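Local coordinates for eEF1A lysine and N-terminal methyltransferase (Homo sapiens, PDB 5WCJ), which methylates elongation factor eEF1A at its N terminus through the C-terminal domain present here, while the other half of the protein dimethylates one of its lysines, at residues A[68-73]-A[93-98]; A[44-49]-A[120-125]; A[59-64]-A[89-94]. One frame throughout, in Å; residues are numbered along the deposited sequence. Where two conformers were deposited one is given.

Interaction 1. Residues A[68-73]-A[93-98]; sequences CIDAVE and RMKVHI. With SAH (S-adenosyl-L-homocysteine), chain F.
The H97 ring turns an edge to D70: D70 OD1 lies in the ring plane, 3.2 Å from the carbon H97 CE1, and the carboxylate is twisted 55° from the imidazole. The ring of Y104 also meets H97, its plane inclined at about 40°, while the other carboxylate oxygen, OD2, is hydrogen-bonded to the hydroxyl of Y118. D70 and H97 share their sheet face with V72 and K95. The reverse face carries I69, A71 and E73 beside M94, V96 and I98; there I69 CD1 meets M94 SD at 3.9 Å and A71 CB meets V96 CG2 at 4.0 Å. Five backbone bonds join the strands in parallel register, among them the nearly straight A71 N to K95 O at 2.8 Å and H97 N to A71 O at 2.8 Å.

At the C-terminal end, E73 holds CG anti to its backbone N (chi1 169°), and a bend at chi2 leads the carboxylate away from I98 to the S-adenosyl-L-homocysteine ribose. The ligand's O3' donates to E73 OE1 at 2.6 Å and its O2' to E73 OE2 at a very short 2.5 Å. The L51 amide also bonds E73 OE1, and the D75 amide E73 OE2. With an alanine at E73, both ribose hydroxyls and the two amides would probably lose their acceptor, and the sugar would be less firmly held. This is the acidic residue ending the second strand of class I methyltransferases; its two-oxygen grip on the diol implies recognition of ribose, with the amides probably steadying the negative charge.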
loop_
_atom_site.group_PDB
_atom_site.type_symbol
_atom_site.label_atom_id
_atom_site.label_comp_id
_atom_site.label_asym_id
_atom_site.label_seq_id
_atom_site.Cartn_x
_atom_site.Cartn_y
_atom_site.Cartn_z
ATOM N N CYS A 68 -8.458 3.491 7.354
ATOM C CA CYS A 68 -9.465 2.518 6.970
ATOM C C CYS A 68 -8.838 1.683 5.871
ATOM O O CYS A 68 -8.531 2.205 4.835
ATOM C CB CYS A 68 -10.711 3.203 6.425
ATOM S SG CYS A 68 -12.041 2.019 6.121
ATOM N N ILE A 69 -8.610 0.416 6.154
ATOM C CA ILE A 69 -7.848 -0.461 5.261
ATOM C C ILE A 69 -8.741 -1.535 4.670
ATOM O O ILE A 69 -9.439 -2.237 5.395
ATOM C CB ILE A 69 -6.707 -1.115 6.030
ATOM C CG1 ILE A 69 -5.749 -0.032 6.572
ATOM C CG2 ILE A 69 -5.994 -2.162 5.174
ATOM C CD1 ILE A 69 -4.715 -0.549 7.561
ATOM N N ASP A 70 -8.655 -1.701 3.350
ATOM C CA ASP A 70 -9.154 -2.883 2.649
ATOM C C ASP A 70 -7.924 -3.684 2.205
ATOM O O ASP A 70 -7.065 -3.146 1.516
ATOM C CB ASP A 70 -9.961 -2.461 1.441
ATOM C CG ASP A 70 -11.341 -1.922 1.811
ATOM O OD1 ASP A 70 -12.101 -2.660 2.468
ATOM O OD2 ASP A 70 -11.691 -0.796 1.392
ATOM N N ALA A 71 -7.821 -4.917 2.667
ATOM C CA ALA A 71 -6.718 -5.805 2.328
ATOM C C ALA A 71 -7.265 -6.917 1.443
ATOM O O ALA A 71 -8.312 -7.495 1.743
ATOM C CB ALA A 71 -6.088 -6.375 3.576
ATOM N N VAL A 72 -6.587 -7.184 0.337
ATOM C CA VAL A 72 -7.005 -8.238 -0.580
ATOM C C VAL A 72 -5.941 -9.332 -0.600
ATOM O O VAL A 72 -4.770 -9.053 -0.762
ATOM C CB VAL A 72 -7.248 -7.666 -1.983
ATOM C CG1 VAL A 72 -7.745 -8.754 -2.921
ATOM C CG2 VAL A 72 -8.221 -6.509 -1.899
ATOM N N GLU A 73 -6.341 -10.575 -0.382
ATOM C CA GLU A 73 -5.418 -11.677 -0.246
ATOM C C GLU A 73 -5.989 -12.881 -1.003
ATOM O O GLU A 73 -7.140 -13.240 -0.795
ATOM C CB GLU A 73 -5.232 -12.026 1.245
ATOM C CG GLU A 73 -4.496 -13.322 1.545
ATOM C CD GLU A 73 -3.159 -13.433 0.842
ATOM O OE1 GLU A 73 -2.360 -12.448 0.886
ATOM O OE2 GLU A 73 -2.866 -14.512 0.255
ATOM N N ARG A 93 -12.537 -0.779 10.771
ATOM C CA ARG A 93 -11.477 -0.096 10.017
ATOM C C ARG A 93 -10.505 -1.005 9.244
ATOM O O ARG A 93 -9.584 -0.485 8.631
ATOM C CB ARG A 93 -10.588 0.697 10.988
ATOM C CG ARG A 93 -11.283 1.768 11.788
ATOM C CD ARG A 93 -10.271 2.707 12.434
ATOM N NE ARG A 93 -9.365 2.081 13.415
ATOM C CZ ARG A 93 -8.030 1.987 13.328
ATOM N NH1 ARG A 93 -7.335 2.429 12.267
ATOM N NH2 ARG A 93 -7.360 1.438 14.333
ATOM N N MET A 94 -10.606 -2.317 9.373
ATOM C CA MET A 94 -9.738 -3.214 8.585
ATOM C C MET A 94 -10.490 -4.441 8.156
ATOM O O MET A 94 -10.891 -5.268 8.997
ATOM C CB MET A 94 -8.482 -3.625 9.338
ATOM C CG MET A 94 -7.510 -4.425 8.437
ATOM S SD MET A 94 -5.824 -4.070 8.878
ATOM C CE MET A 94 -5.778 -4.468 10.617
ATOM N N LYS A 95 -10.702 -4.550 6.846
ATOM C CA LYS A 95 -11.442 -5.650 6.254
ATOM C C LYS A 95 -10.522 -6.398 5.296
ATOM O O LYS A 95 -9.787 -5.766 4.534
ATOM C CB LYS A 95 -12.623 -5.124 5.440
ATOM C CG LYS A 95 -13.678 -4.351 6.216
ATOM C CD LYS A 95 -14.467 -5.252 7.150
ATOM C CE LYS A 95 -15.477 -4.453 7.962
ATOM N NZ LYS A 95 -15.882 -5.234 9.153
ATOM N N VAL A 96 -10.606 -7.720 5.307
ATOM C CA VAL A 96 -9.844 -8.561 4.397
ATOM C C VAL A 96 -10.817 -9.236 3.442
ATOM O O VAL A 96 -11.846 -9.768 3.855
ATOM C CB VAL A 96 -8.968 -9.584 5.124
ATOM C CG1 VAL A 96 -8.208 -10.470 4.127
ATOM C CG2 VAL A 96 -7.958 -8.866 6.007
ATOM N N HIS A 97 -10.500 -9.158 2.161
ATOM C CA HIS A 97 -11.274 -9.815 1.113
ATOM C C HIS A 97 -10.410 -10.917 0.508
ATOM O O HIS A 97 -9.255 -10.672 0.133
ATOM C CB HIS A 97 -11.659 -8.796 0.074
ATOM C CG HIS A 97 -12.440 -7.642 0.620
ATOM N ND1 HIS A 97 -11.836 -6.521 1.162
ATOM C CD2 HIS A 97 -13.774 -7.437 0.722
ATOM C CE1 HIS A 97 -12.772 -5.678 1.570
ATOM N NE2 HIS A 97 -13.954 -6.213 1.321
ATOM N N ILE A 98 -10.950 -12.131 0.414
ATOM C CA ILE A 98 -10.240 -13.248 -0.178
ATOM C C ILE A 98 -10.575 -13.244 -1.663
ATOM O O ILE A 98 -11.697 -13.538 -2.036
ATOM C CB ILE A 98 -10.575 -14.599 0.488
ATOM C CG1 ILE A 98 -10.212 -14.560 1.983
ATOM C CG2 ILE A 98 -9.802 -15.733 -0.183
ATOM C CD1 ILE A 98 -8.740 -14.240 2.273
HETATM C CG SAH F . 4.043 -10.384 1.274
HETATM S SD SAH F . 3.689 -12.118 0.875
HETATM C "C5'" SAH F . 2.854 -12.020 -0.729
HETATM C "C4'" SAH F . 1.360 -12.146 -0.505
HETATM O "O4'" SAH F . 0.685 -11.935 -1.769
HETATM C "C3'" SAH F . 0.933 -13.541 -0.010
HETATM O "O3'" SAH F . 0.033 -13.410 1.086
HETATM C "C2'" SAH F . 0.231 -14.138 -1.235
HETATM O "O2'" SAH F . -0.814 -15.067 -0.970
HETATM C "C1'" SAH F . -0.369 -12.870 -1.826
HETATM N N9 SAH F . -0.793 -12.969 -3.220
HETATM C C8 SAH F . -0.156 -13.633 -4.238
HETATM N N7 SAH F . -0.726 -13.485 -5.410
HETATM C C5 SAH F . -1.812 -12.669 -5.145
HETATM C C6 SAH F . -2.810 -12.122 -5.968
HETATM N N6 SAH F . -2.870 -12.323 -7.310
HETATM N N1 SAH F . -3.755 -11.358 -5.384
HETATM C C2 SAH F . -3.706 -11.161 -4.056
HETATM N N3 SAH F . -2.801 -11.607 -3.179
HETATM C C4 SAH F . -1.871 -12.355 -3.792
#

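Interaction 2. Residues A[44-49]-A[120-125]. With SAH (S-adenosyl-L-homocysteine), chain F.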
loop_
_atom_site.group_PDB
_atom_site.type_symbol
_atom_site.label_atom_id
_atom_site.label_comp_id
_atom_site.label_asym_id
_atom_site.label_seq_id
_atom_site.Cartn_x
_atom_site.Cartn_y
_atom_site.Cartn_z
ATOM N N LEU A 44 -7.684 8.234 6.366
ATOM C CA LEU A 44 -6.825 7.797 5.274
ATOM C C LEU A 44 -7.422 6.493 4.805
ATOM O O LEU A 44 -7.603 5.610 5.616
ATOM C CB LEU A 44 -5.430 7.589 5.849
ATOM C CG LEU A 44 -4.268 7.194 4.956
ATOM C CD1 LEU A 44 -3.981 8.313 3.986
ATOM C CD2 LEU A 44 -3.044 6.892 5.818
ATOM N N ALA A 45 -7.759 6.400 3.522
ATOM C CA ALA A 45 -8.269 5.172 2.927
ATOM C C ALA A 45 -7.123 4.449 2.189
ATOM O O ALA A 45 -6.507 5.030 1.280
ATOM C CB ALA A 45 -9.395 5.501 1.976
ATOM N N LEU A 46 -6.862 3.202 2.566
ATOM C CA LEU A 46 -5.748 2.441 2.018
ATOM C C LEU A 46 -6.189 1.060 1.549
ATOM O O LEU A 46 -6.842 0.316 2.292
ATOM C CB LEU A 46 -4.629 2.309 3.063
ATOM C CG LEU A 46 -3.655 1.140 2.879
ATOM C CD1 LEU A 46 -2.601 1.496 1.855
ATOM C CD2 LEU A 46 -2.971 0.754 4.185
ATOM N N LEU A 47 -5.791 0.709 0.320
ATOM C CA LEU A 47 -6.020 -0.608 -0.239
ATOM C C LEU A 47 -4.655 -1.297 -0.241
ATOM O O LEU A 47 -3.675 -0.733 -0.739
ATOM C CB LEU A 47 -6.525 -0.488 -1.684
ATOM C CG LEU A 47 -6.659 -1.795 -2.475
ATOM C CD1 LEU A 47 -7.695 -2.718 -1.850
ATOM C CD2 LEU A 47 -7.056 -1.459 -3.890
ATOM N N VAL A 48 -4.589 -2.491 0.307
ATOM C CA VAL A 48 -3.349 -3.262 0.322
ATOM C C VAL A 48 -3.598 -4.607 -0.331
ATOM O O VAL A 48 -4.489 -5.330 0.086
ATOM C CB VAL A 48 -2.795 -3.481 1.760
ATOM C CG1 VAL A 48 -1.455 -4.221 1.688
ATOM C CG2 VAL A 48 -2.678 -2.179 2.493
ATOM N N VAL A 49 -2.812 -4.939 -1.354
ATOM C CA VAL A 49 -2.923 -6.232 -2.016
ATOM C C VAL A 49 -1.741 -7.054 -1.603
ATOM O O VAL A 49 -0.585 -6.644 -1.831
ATOM C CB VAL A 49 -2.935 -6.099 -3.546
ATOM C CG1 VAL A 49 -3.160 -7.461 -4.171
ATOM C CG2 VAL A 49 -3.995 -5.085 -3.957
ATOM N N VAL A 120 -4.200 5.746 -0.778
ATOM C CA VAL A 120 -2.992 4.982 -0.942
ATOM C C VAL A 120 -3.370 3.591 -1.429
ATOM O O VAL A 120 -4.256 2.960 -0.882
ATOM C CB VAL A 120 -2.206 4.828 0.389
ATOM C CG1 VAL A 120 -0.927 4.019 0.170
ATOM C CG2 VAL A 120 -1.869 6.167 1.009
ATOM N N ILE A 121 -2.656 3.104 -2.432
ATOM C CA ILE A 121 -2.782 1.731 -2.869
ATOM C C ILE A 121 -1.397 1.096 -2.794
ATOM O O ILE A 121 -0.450 1.599 -3.398
ATOM C CB ILE A 121 -3.371 1.624 -4.297
ATOM C CG1 ILE A 121 -4.790 2.217 -4.357
ATOM C CG2 ILE A 121 -3.364 0.189 -4.778
ATOM C CD1 ILE A 121 -5.332 2.310 -5.772
ATOM N N MET A 122 -1.292 -0.006 -2.058
ATOM C CA MET A 122 -0.028 -0.724 -1.891
ATOM C C MET A 122 -0.121 -2.090 -2.524
ATOM O O MET A 122 -1.056 -2.855 -2.214
ATOM C CB MET A 122 0.329 -0.861 -0.406
ATOM C CG MET A 122 0.700 0.433 0.278
ATOM S SD MET A 122 1.173 0.109 2.007
ATOM C CE MET A 122 1.679 1.745 2.512
ATOM N N PHE A 123 0.874 -2.424 -3.358
ATOM C CA PHE A 123 1.035 -3.793 -3.873
ATOM C C PHE A 123 2.217 -4.432 -3.191
ATOM O O PHE A 123 3.360 -3.995 -3.393
ATOM C CB PHE A 123 1.275 -3.792 -5.386
ATOM C CG PHE A 123 0.054 -3.511 -6.238
ATOM C CD1 PHE A 123 -1.191 -3.204 -5.698
ATOM C CD2 PHE A 123 0.177 -3.535 -7.632
ATOM C CE1 PHE A 123 -2.274 -2.951 -6.500
ATOM C CE2 PHE A 123 -0.923 -3.284 -8.431
ATOM C CZ PHE A 123 -2.126 -2.962 -7.867
ATOM N N ASP A 124 1.932 -5.466 -2.392
ATOM C CA ASP A 124 2.929 -6.284 -1.712
ATOM C C ASP A 124 2.637 -7.718 -2.095
ATOM O O ASP A 124 2.418 -8.583 -1.243
ATOM C CB ASP A 124 2.804 -6.064 -0.188
ATOM C CG ASP A 124 3.980 -6.588 0.616
ATOM O OD1 ASP A 124 5.073 -6.763 0.052
ATOM O OD2 ASP A 124 3.786 -6.816 1.861
ATOM N N VAL A 125 2.560 -7.952 -3.398
ATOM C CA VAL A 125 2.068 -9.220 -3.920
ATOM C C VAL A 125 3.224 -10.026 -4.506
ATOM O O VAL A 125 4.053 -9.486 -5.236
ATOM C CB VAL A 125 0.864 -9.023 -4.858
ATOM C CG1 VAL A 125 1.087 -7.934 -5.871
ATOM C CG2 VAL A 125 0.468 -10.321 -5.539
HETATM C CG SAH F . 4.043 -10.384 1.274
HETATM S SD SAH F . 3.689 -12.118 0.875
HETATM C "C5'" SAH F . 2.854 -12.020 -0.729
HETATM C "C4'" SAH F . 1.360 -12.146 -0.505
HETATM O "O4'" SAH F . 0.685 -11.935 -1.769
HETATM C "C3'" SAH F . 0.933 -13.541 -0.010
HETATM O "O3'" SAH F . 0.033 -13.410 1.086
HETATM C "C2'" SAH F . 0.231 -14.138 -1.235
HETATM O "O2'" SAH F . -0.814 -15.067 -0.970
HETATM C "C1'" SAH F . -0.369 -12.870 -1.826
HETATM N N9 SAH F . -0.793 -12.969 -3.220
HETATM C C8 SAH F . -0.156 -13.633 -4.238
HETATM N N7 SAH F . -0.726 -13.485 -5.410
HETATM C C5 SAH F . -1.812 -12.669 -5.145
HETATM C C6 SAH F . -2.810 -12.122 -5.968
HETATM N N6 SAH F . -2.870 -12.323 -7.310
HETATM N N1 SAH F . -3.755 -11.358 -5.384
HETATM C C2 SAH F . -3.706 -11.161 -4.056
HETATM N N3 SAH F . -2.801 -11.607 -3.179
HETATM C C4 SAH F . -1.871 -12.355 -3.792
#
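V49 stands with CG1 anti to its backbone N (chi1 -176°), which directs that methyl to the adenine and leaves CG2 to F123. V49 CG1 is 3.7 Å from C2 of S-adenosyl-L-homocysteine, and V49 CG2 meets F123 CE1 at the same 3.7 Å, an oblique approach to the ring. In the Rossmann-like class I methyltransferase fold, 44-49 is the first strand and 120-123 the fourth, adjacent and parallel at the middle of the sheet, where the chain reverses its direction of progress across the sheet and cofactors bind at the C-terminal ends of the strands.

The strand axes differ in direction by 12°, and five backbone hydrogen bonds knit them: M122 N to L47 O at 2.8 Å is representative. The last one, from D124 N to V49 O at 2.8 Å, lies just beyond the fourth strand and holds the turn-off at the ligand. On the face of V49 and F123, L47 also lies alongside I121, both pointing the same way, and the F123 ring meets F141 and F160 edge-to-face. On the reverse face L46, in one of its two deposited conformers, crosses V120 at an oblique angle and also touches M122 with CD1, and V60 and L56 of helix 55-63 cover that layer.

D124 sends its carboxylate away from V49. Its oxygens are taken up by H22, H23 and N163, a second shell that probably holds the group beside the homocysteine chain, with D124 OD2 3.6 Å from CG of the ligand. V125, with CG1 in the crowded position between N and the carbonyl carbon, has its other methyl set against the adenine: CG2 lies 3.3 Å from C5 and 3.4 Å from N7.

Interaction 3. Residues A[59-64]-A[89-94]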
loop_
_atom_site.group_PDB
_atom_site.type_symbol
_atom_site.label_atom_id
_atom_site.label_comp_id
_atom_site.label_asym_id
_atom_site.label_seq_id
_atom_site.Cartn_x
_atom_site.Cartn_y
_atom_site.Cartn_z
ATOM N N PHE A 59 0.466 -2.773 11.057
ATOM C CA PHE A 59 1.243 -1.601 11.474
ATOM C C PHE A 59 0.467 -0.316 11.205
ATOM O O PHE A 59 0.382 0.559 12.075
ATOM C CB PHE A 59 2.596 -1.529 10.784
ATOM C CG PHE A 59 3.441 -0.365 11.236
ATOM C CD1 PHE A 59 3.286 0.906 10.667
ATOM C CD2 PHE A 59 4.395 -0.540 12.232
ATOM C CE1 PHE A 59 4.079 1.984 11.083
ATOM C CE2 PHE A 59 5.189 0.528 12.643
ATOM C CZ PHE A 59 5.028 1.787 12.072
ATOM N N VAL A 60 -0.117 -0.202 10.017
ATOM C CA VAL A 60 -0.838 1.017 9.643
ATOM C C VAL A 60 -2.074 1.151 10.545
ATOM O O VAL A 60 -2.348 2.225 11.069
ATOM C CB VAL A 60 -1.212 1.012 8.141
ATOM C CG1 VAL A 60 -2.114 2.173 7.773
ATOM C CG2 VAL A 60 0.075 1.030 7.297
ATOM N N HIS A 61 -2.813 0.063 10.718
ATOM C CA HIS A 61 -4.008 0.059 11.574
ATOM C C HIS A 61 -3.662 0.538 12.971
ATOM O O HIS A 61 -4.351 1.378 13.523
ATOM C CB HIS A 61 -4.589 -1.347 11.652
ATOM C CG HIS A 61 -5.717 -1.488 12.621
ATOM N ND1 HIS A 61 -7.018 -1.164 12.299
ATOM C CD2 HIS A 61 -5.743 -1.938 13.900
ATOM C CE1 HIS A 61 -7.799 -1.407 13.340
ATOM N NE2 HIS A 61 -7.050 -1.874 14.326
ATOM N N ASP A 62 -2.582 0.010 13.524
ATOM C CA ASP A 62 -2.161 0.317 14.917
ATOM C C ASP A 62 -1.569 1.708 15.101
ATOM O O ASP A 62 -1.721 2.302 16.175
ATOM C CB ASP A 62 -1.136 -0.715 15.417
ATOM C CG ASP A 62 -1.757 -2.086 15.720
ATOM O OD1 ASP A 62 -2.998 -2.215 15.792
ATOM O OD2 ASP A 62 -0.978 -3.037 15.911
ATOM N N HIS A 63 -0.871 2.229 14.092
ATOM C CA HIS A 63 -0.198 3.523 14.219
ATOM C C HIS A 63 -1.002 4.702 13.662
ATOM O O HIS A 63 -0.727 5.849 14.016
ATOM C CB HIS A 63 1.193 3.470 13.584
ATOM C CG HIS A 63 2.188 2.746 14.423
ATOM N ND1 HIS A 63 2.273 1.367 14.457
ATOM C CD2 HIS A 63 3.096 3.205 15.317
ATOM C CE1 HIS A 63 3.216 1.011 15.313
ATOM N NE2 HIS A 63 3.733 2.107 15.841
ATOM N N PHE A 64 -1.959 4.422 12.780
ATOM C CA PHE A 64 -2.812 5.448 12.208
ATOM C C PHE A 64 -4.259 5.170 12.635
ATOM O O PHE A 64 -5.018 4.505 11.917
ATOM C CB PHE A 64 -2.665 5.473 10.672
ATOM C CG PHE A 64 -1.282 5.841 10.192
ATOM C CD1 PHE A 64 -0.251 4.915 10.217
ATOM C CD2 PHE A 64 -1.016 7.109 9.690
ATOM C CE1 PHE A 64 1.017 5.241 9.774
ATOM C CE2 PHE A 64 0.252 7.441 9.230
ATOM C CZ PHE A 64 1.278 6.513 9.291
ATOM N N SER A 89 -6.306 -9.082 13.075
ATOM C CA SER A 89 -7.760 -9.172 13.211
ATOM C C SER A 89 -8.435 -8.154 12.329
ATOM O O SER A 89 -7.837 -7.157 11.947
ATOM C CB SER A 89 -8.197 -8.955 14.673
ATOM O OG SER A 89 -7.821 -7.657 15.073
ATOM N N GLN A 90 -9.674 -8.448 11.986
ATOM C CA GLN A 90 -10.510 -7.552 11.224
ATOM C C GLN A 90 -11.362 -6.770 12.163
ATOM O O GLN A 90 -11.626 -7.225 13.287
ATOM C CB GLN A 90 -11.356 -8.348 10.253
ATOM C CG GLN A 90 -10.470 -9.028 9.215
ATOM C CD GLN A 90 -11.273 -9.708 8.145
ATOM O OE1 GLN A 90 -11.963 -9.041 7.393
ATOM N NE2 GLN A 90 -11.188 -11.037 8.078
ATOM N N SER A 91 -11.776 -5.599 11.696
ATOM C CA SER A 91 -12.599 -4.655 12.468
ATOM C C SER A 91 -13.326 -3.744 11.508
ATOM O O SER A 91 -13.177 -3.888 10.289
ATOM C CB SER A 91 -11.705 -3.818 13.403
ATOM O OG SER A 91 -10.864 -2.935 12.666
ATOM N N ASP A 92 -14.083 -2.790 12.046
ATOM C CA ASP A 92 -14.734 -1.755 11.225
ATOM C C ASP A 92 -13.768 -0.973 10.312
ATOM O O ASP A 92 -14.137 -0.592 9.214
ATOM C CB ASP A 92 -15.485 -0.761 12.123
ATOM N N ARG A 93 -12.537 -0.779 10.771
ATOM C CA ARG A 93 -11.477 -0.096 10.017
ATOM C C ARG A 93 -10.505 -1.005 9.244
ATOM O O ARG A 93 -9.584 -0.485 8.631
ATOM C CB ARG A 93 -10.588 0.697 10.988
ATOM C CG ARG A 93 -11.283 1.768 11.788
ATOM C CD ARG A 93 -10.271 2.707 12.434
ATOM N NE ARG A 93 -9.365 2.081 13.415
ATOM C CZ ARG A 93 -8.030 1.987 13.328
ATOM N NH1 ARG A 93 -7.335 2.429 12.267
ATOM N NH2 ARG A 93 -7.360 1.438 14.333
ATOM N N MET A 94 -10.606 -2.317 9.373
ATOM C CA MET A 94 -9.738 -3.214 8.585
ATOM C C MET A 94 -10.490 -4.441 8.156
ATOM O O MET A 94 -10.891 -5.268 8.997
ATOM C CB MET A 94 -8.482 -3.625 9.338
ATOM C CG MET A 94 -7.510 -4.425 8.437
ATOM S SD MET A 94 -5.824 -4.070 8.878
ATOM C CE MET A 94 -5.778 -4.468 10.617
HETATM O O HOH W 1 -7.210 0.354 9.775
#
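The guanidinium of R93 lies flat on one face of the H61 ring, the centres 3.8 Å apart and the planes only 7° from parallel. R93 NH2 sits 3.0 Å from H61 CE1, toward the rim of the imidazole. The same nitrogen donates to the backbone of that histidine: R93 NH2 reaches H61 O at 3.1 Å with 161° at the hydrogen, the oxygen lying in the guanidinium plane while the donor stands above the carbonyl plane; NH1 adds only a weak bond. A chain bend at chi3 (-63°) folds R93 over so that ring and carbonyl are met together. M94 comes obliquely to the imidazole, its CE 3.5 Å from H61 CB.

H61 points its ring this way with CG anti to the backbone N. At the ring edge a water lies in plane, 3.0 Å from H61 ND1, and donates to R93 O at 2.8 Å, which probably helps to fix the rotation of the imidazole. A cation on its face probably disfavours protonation of the histidine.

Further out, S67 O accepts from R93 NH1. The loop itself is shaped by a type I turn from S91 to M94, closed by M94 N to S91 O at 3.1 Å, and S91 OG receives weak bonds from the amides of R93 and M94.

H61 belongs to the last turn of helix 55-63, so an arginine meets the carbonyl end of a helix, where its charge is probably favoured. The loop leads into edge strand 94-98 of the Rossmann-like sheet, and the contact joins the start of that strand to helix 55-63, the first helix after strand 44-49.

Interactions 1 and 2 belong to the same sheet, their centres about 9 Å apart. Strands 67-73 and 44-49 are neighbours, so the order 94-98, 67-73, 44-49, 118-123 runs through both contacts, joined by probable hydrogen bonds such as V72 N to V48 O at 2.8 Å. Interaction 3 has its centre about 9 and 13 Å from those of interactions 1 and 2; it shares R93 and M94 with interaction 1 and ties helix 55-63 to the strand entry. Along the chain come 44-49, 59-64, 68-73, 89-98 and 120-125. Interaction 1 meets the ligand's ribose and interaction 2 its adenine and homocysteine parts at the C-terminal strand ends, whereas interaction 3 stands at the opposite end.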